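Local coordinates for protein D-alanyl-D-alanine carboxypeptidase (Vibrio cholerae, PDB 5TR7) that probably trims the terminal D-alanine from peptidoglycan precursor peptides, as a penicillin-binding serine carboxypeptidase of the PBP5 type, at residues A[40-51]-A[117-128]. Sequence-based numbering, arbitrary orientation.
Sequences MTSYVIGQEVKR and FVDLMNAWASSL
Val44 is the knob of this helix crossing, seated in a hollow formed by Phe117, Leu120, Met121 and Trp124. Its two methyls divide the hollow: CG1 lies 3.6 Å from Phe117 CE1, while CG2 approaches Trp124 CD1 at 3.9 Å. The segment axes pass 9.7 Å apart at 91°, a near-perpendicular crossing that keeps the contact around one central knob. Met40 and Met121 lie alongside each other, running oppositely, and the Met40 turn at chi2 (60°) helps bring CE 3.7 Å from Ala125 CB. The Trp124 indole is a slab: Tyr43 presents its edge to one face in an offset edge-to-face pair (planes at 67°), and Gln47 CG makes a CH-pi contact over the same face, 4.0 Å from the six-membered ring centroid. At the outer end, Arg51 NH2 meets the indole edge, 3.5 Å from Trp124 CH2. Leu128 CD1 makes a CH-pi contact over one Tyr43 face, 4.1 Å from the ring centroid. Gln47 NE2 donates to Tyr43 OH (3.1 Å), helping fix the ring's position. Thr41, near the predicted catalytic Lys38, lays CG2 against Phe117. The helix following the predicted nucleophile Ser35 thus joins helix 114-127 by shape and dispersion, while the Thr41 and Tyr43 hydroxyls bond elsewhere, to Ser138 and Asp163.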
loop_
_atom_site.group_PDB
_atom_site.type_symbol
_atom_site.label_atom_id
_atom_site.label_comp_id
_atom_site.label_asym_id
_atom_site.label_seq_id
_atom_site.Cartn_x
_atom_site.Cartn_y
_atom_site.Cartn_z
ATOM N N MET A 40 2.215 3.796 3.013
ATOM C CA MET A 40 2.544 4.947 3.881
ATOM C C MET A 40 3.269 5.984 3.030
ATOM O O MET A 40 3.065 7.176 3.162
ATOM C CB MET A 40 3.353 4.555 5.125
ATOM C CG MET A 40 3.733 5.815 5.957
ATOM S SD MET A 40 2.309 6.802 6.567
ATOM C CE MET A 40 1.936 5.514 7.787
ATOM N N THR A 41 4.104 5.515 2.123
ATOM C CA THR A 41 4.850 6.417 1.241
ATOM C C THR A 41 3.891 7.228 0.381
ATOM O O THR A 41 4.013 8.466 0.266
ATOM C CB THR A 41 5.832 5.609 0.392
ATOM O OG1 THR A 41 6.841 5.058 1.261
ATOM C CG2 THR A 41 6.502 6.461 -0.666
ATOM N N SER A 42 2.907 6.549 -0.185
ATOM C CA SER A 42 1.934 7.239 -1.040
ATOM C C SER A 42 1.059 8.155 -0.171
ATOM O O SER A 42 0.545 9.150 -0.677
ATOM C CB SER A 42 1.068 6.293 -1.827
ATOM O OG SER A 42 0.025 5.822 -1.003
ATOM N N TYR A 43 0.861 7.810 1.104
ATOM C CA TYR A 43 0.041 8.640 1.974
ATOM C C TYR A 43 0.753 9.975 2.155
ATOM O O TYR A 43 0.143 11.046 1.987
ATOM C CB TYR A 43 -0.278 7.959 3.332
ATOM C CG TYR A 43 -1.186 8.812 4.224
ATOM C CD1 TYR A 43 -0.649 9.775 5.043
ATOM C CD2 TYR A 43 -2.584 8.667 4.222
ATOM C CE1 TYR A 43 -1.461 10.620 5.782
ATOM C CE2 TYR A 43 -3.399 9.487 5.006
ATOM C CZ TYR A 43 -2.843 10.471 5.776
ATOM O OH TYR A 43 -3.634 11.286 6.524
ATOM N N VAL A 44 2.039 9.933 2.508
ATOM C CA VAL A 44 2.811 11.169 2.685
ATOM C C VAL A 44 2.848 11.984 1.386
ATOM O O VAL A 44 2.606 13.196 1.377
ATOM C CB VAL A 44 4.262 10.882 3.163
ATOM C CG1 VAL A 44 5.045 12.183 3.335
ATOM C CG2 VAL A 44 4.245 10.131 4.494
ATOM N N ILE A 45 3.096 11.301 0.267
ATOM C CA ILE A 45 3.085 11.988 -1.044
ATOM C C ILE A 45 1.711 12.676 -1.283
ATOM O O ILE A 45 1.630 13.797 -1.723
ATOM C CB ILE A 45 3.401 11.004 -2.164
ATOM C CG1 ILE A 45 4.858 10.549 -2.051
ATOM C CG2 ILE A 45 3.115 11.590 -3.541
ATOM C CD1 ILE A 45 5.129 9.310 -2.940
ATOM N N GLY A 46 0.637 12.012 -0.928
ATOM C CA GLY A 46 -0.730 12.544 -1.120
ATOM C C GLY A 46 -0.924 13.807 -0.292
ATOM O O GLY A 46 -1.465 14.819 -0.776
ATOM N N GLN A 47 -0.431 13.784 0.935
ATOM C CA GLN A 47 -0.544 14.982 1.737
ATOM C C GLN A 47 0.248 16.126 1.159
ATOM O O GLN A 47 -0.253 17.267 1.122
ATOM C CB GLN A 47 -0.156 14.703 3.166
ATOM C CG GLN A 47 -1.193 13.850 3.934
ATOM C CD GLN A 47 -2.418 14.625 4.316
ATOM O OE1 GLN A 47 -2.547 15.761 3.939
ATOM N NE2 GLN A 47 -3.298 14.037 5.106
ATOM N N GLU A 48 1.458 15.842 0.647
ATOM C CA GLU A 48 2.288 16.886 0.081
ATOM C C GLU A 48 1.658 17.486 -1.148
ATOM O O GLU A 48 1.756 18.694 -1.358
ATOM C CB GLU A 48 3.721 16.407 -0.226
ATOM C CG GLU A 48 4.528 15.958 0.976
ATOM C CD GLU A 48 4.788 17.079 1.969
ATOM O OE1 GLU A 48 5.128 18.201 1.573
ATOM O OE2 GLU A 48 4.663 16.843 3.168
ATOM N N VAL A 49 1.044 16.654 -1.985
ATOM C CA VAL A 49 0.333 17.138 -3.198
ATOM C C VAL A 49 -0.870 17.982 -2.786
ATOM O O VAL A 49 -1.041 19.052 -3.299
ATOM C CB VAL A 49 -0.180 15.959 -4.047
ATOM C CG1 VAL A 49 -1.108 16.443 -5.172
ATOM C CG2 VAL A 49 1.006 15.120 -4.572
ATOM N N LYS A 50 -1.691 17.544 -1.821
ATOM C CA LYS A 50 -2.846 18.345 -1.421
ATOM C C LYS A 50 -2.477 19.684 -0.895
ATOM O O LYS A 50 -3.171 20.639 -1.157
ATOM C CB LYS A 50 -3.625 17.762 -0.269
ATOM C CG LYS A 50 -4.471 16.575 -0.568
ATOM C CD LYS A 50 -5.550 16.501 0.555
ATOM C CE LYS A 50 -4.925 16.474 1.950
ATOM N NZ LYS A 50 -5.905 15.965 2.903
ATOM N N ARG A 51 -1.426 19.741 -0.095
ATOM C CA ARG A 51 -1.017 21.040 0.442
ATOM C C ARG A 51 -0.272 21.891 -0.550
ATOM O O ARG A 51 0.088 22.987 -0.223
ATOM C CB ARG A 51 -0.145 20.774 1.663
ATOM C CG ARG A 51 -0.939 19.999 2.695
ATOM C CD ARG A 51 0.013 19.506 3.750
ATOM N NE ARG A 51 -0.654 19.158 4.988
ATOM C CZ ARG A 51 -0.021 18.689 6.061
ATOM N NH1 ARG A 51 1.305 18.497 6.040
ATOM N NH2 ARG A 51 -0.721 18.418 7.161
ATOM N N PHE A 117 12.504 11.580 4.905
ATOM C CA PHE A 117 11.158 11.129 4.412
ATOM C C PHE A 117 10.594 10.138 5.402
ATOM O O PHE A 117 9.421 10.218 5.764
ATOM C CB PHE A 117 11.195 10.567 3.011
ATOM C CG PHE A 117 9.845 10.196 2.460
ATOM C CD1 PHE A 117 9.041 11.146 1.887
ATOM C CD2 PHE A 117 9.375 8.884 2.542
ATOM C CE1 PHE A 117 7.777 10.795 1.354
ATOM C CE2 PHE A 117 8.131 8.541 2.067
ATOM C CZ PHE A 117 7.344 9.492 1.421
ATOM N N VAL A 118 11.457 9.277 5.913
ATOM C CA VAL A 118 11.069 8.291 6.941
ATOM C C VAL A 118 10.578 9.016 8.226
ATOM O O VAL A 118 9.630 8.585 8.868
ATOM C CB VAL A 118 12.176 7.269 7.213
ATOM C CG1 VAL A 118 11.759 6.354 8.314
ATOM C CG2 VAL A 118 12.462 6.422 5.989
ATOM N N ASP A 119 11.211 10.115 8.586
ATOM C CA ASP A 119 10.710 10.917 9.740
ATOM C C ASP A 119 9.262 11.324 9.464
ATOM O O ASP A 119 8.386 11.140 10.295
ATOM C CB ASP A 119 11.570 12.195 9.981
ATOM C CG ASP A 119 12.987 11.888 10.450
ATOM O OD1 ASP A 119 13.221 10.733 10.850
ATOM O OD2 ASP A 119 13.863 12.805 10.510
ATOM N N LEU A 120 8.971 11.873 8.292
ATOM C CA LEU A 120 7.567 12.217 8.007
ATOM C C LEU A 120 6.661 10.956 8.048
ATOM O O LEU A 120 5.536 11.027 8.572
ATOM C CB LEU A 120 7.372 12.811 6.631
ATOM C CG LEU A 120 8.167 14.078 6.345
ATOM C CD1 LEU A 120 7.924 14.367 4.869
ATOM C CD2 LEU A 120 7.782 15.244 7.256
ATOM N N MET A 121 7.141 9.816 7.526
ATOM C CA MET A 121 6.332 8.614 7.555
ATOM C C MET A 121 5.910 8.260 8.964
ATOM O O MET A 121 4.742 8.023 9.205
ATOM C CB MET A 121 7.033 7.387 6.938
ATOM C CG MET A 121 7.411 7.472 5.467
ATOM S SD MET A 121 8.513 6.144 4.896
ATOM C CE MET A 121 7.390 4.773 4.764
ATOM N N ASN A 122 6.836 8.213 9.902
ATOM C CA ASN A 122 6.504 7.881 11.300
ATOM C C ASN A 122 5.707 8.950 11.985
ATOM O O ASN A 122 4.935 8.644 12.900
ATOM C CB ASN A 122 7.777 7.564 12.122
ATOM C CG ASN A 122 8.475 6.286 11.626
ATOM O OD1 ASN A 122 7.836 5.222 11.455
ATOM N ND2 ASN A 122 9.781 6.392 11.333
ATOM N N ALA A 123 5.908 10.210 11.642
ATOM C CA ALA A 123 5.089 11.258 12.285
ATOM C C ALA A 123 3.643 11.067 11.796
ATOM O O ALA A 123 2.694 11.108 12.578
ATOM C CB ALA A 123 5.581 12.654 11.947
ATOM N N TRP A 124 3.459 10.781 10.509
ATOM C CA TRP A 124 2.075 10.530 10.049
ATOM C C TRP A 124 1.475 9.264 10.646
ATOM O O TRP A 124 0.298 9.249 11.039
ATOM C CB TRP A 124 1.939 10.499 8.554
ATOM C CG TRP A 124 1.870 11.866 7.936
ATOM C CD1 TRP A 124 2.860 12.502 7.255
ATOM C CD2 TRP A 124 0.747 12.769 7.947
ATOM N NE1 TRP A 124 2.441 13.732 6.871
ATOM C CE2 TRP A 124 1.126 13.901 7.222
ATOM C CE3 TRP A 124 -0.548 12.720 8.490
ATOM C CZ2 TRP A 124 0.268 15.016 7.051
ATOM C CZ3 TRP A 124 -1.410 13.825 8.292
ATOM C CH2 TRP A 124 -0.984 14.935 7.583
ATOM N N ALA A 125 2.279 8.220 10.761
ATOM C CA ALA A 125 1.807 6.954 11.320
ATOM C C ALA A 125 1.296 7.206 12.738
ATOM O O ALA A 125 0.220 6.742 13.155
ATOM C CB ALA A 125 2.947 5.946 11.351
ATOM N N SER A 126 2.043 8.016 13.462
ATOM C CA SER A 126 1.630 8.317 14.818
ATOM C C SER A 126 0.297 9.112 14.865
ATOM O O SER A 126 -0.611 8.783 15.605
ATOM C CB SER A 126 2.720 9.112 15.497
ATOM O OG SER A 126 2.333 9.300 16.766
ATOM N N SER A 127 0.158 10.124 14.032
ATOM C CA SER A 127 -1.043 10.924 14.046
ATOM C C SER A 127 -2.247 10.131 13.518
ATOM O O SER A 127 -3.386 10.538 13.690
ATOM C CB SER A 127 -0.782 12.213 13.276
ATOM O OG SER A 127 -0.799 11.947 11.917
ATOM N N LEU A 128 -2.002 9.028 12.811
ATOM C CA LEU A 128 -3.092 8.198 12.357
ATOM C C LEU A 128 -3.456 7.129 13.402
ATOM O O LEU A 128 -4.395 6.424 13.164
ATOM C CB LEU A 128 -2.761 7.507 11.059
ATOM C CG LEU A 128 -2.592 8.389 9.810
ATOM C CD1 LEU A 128 -2.102 7.620 8.603
ATOM C CD2 LEU A 128 -3.825 9.207 9.471
#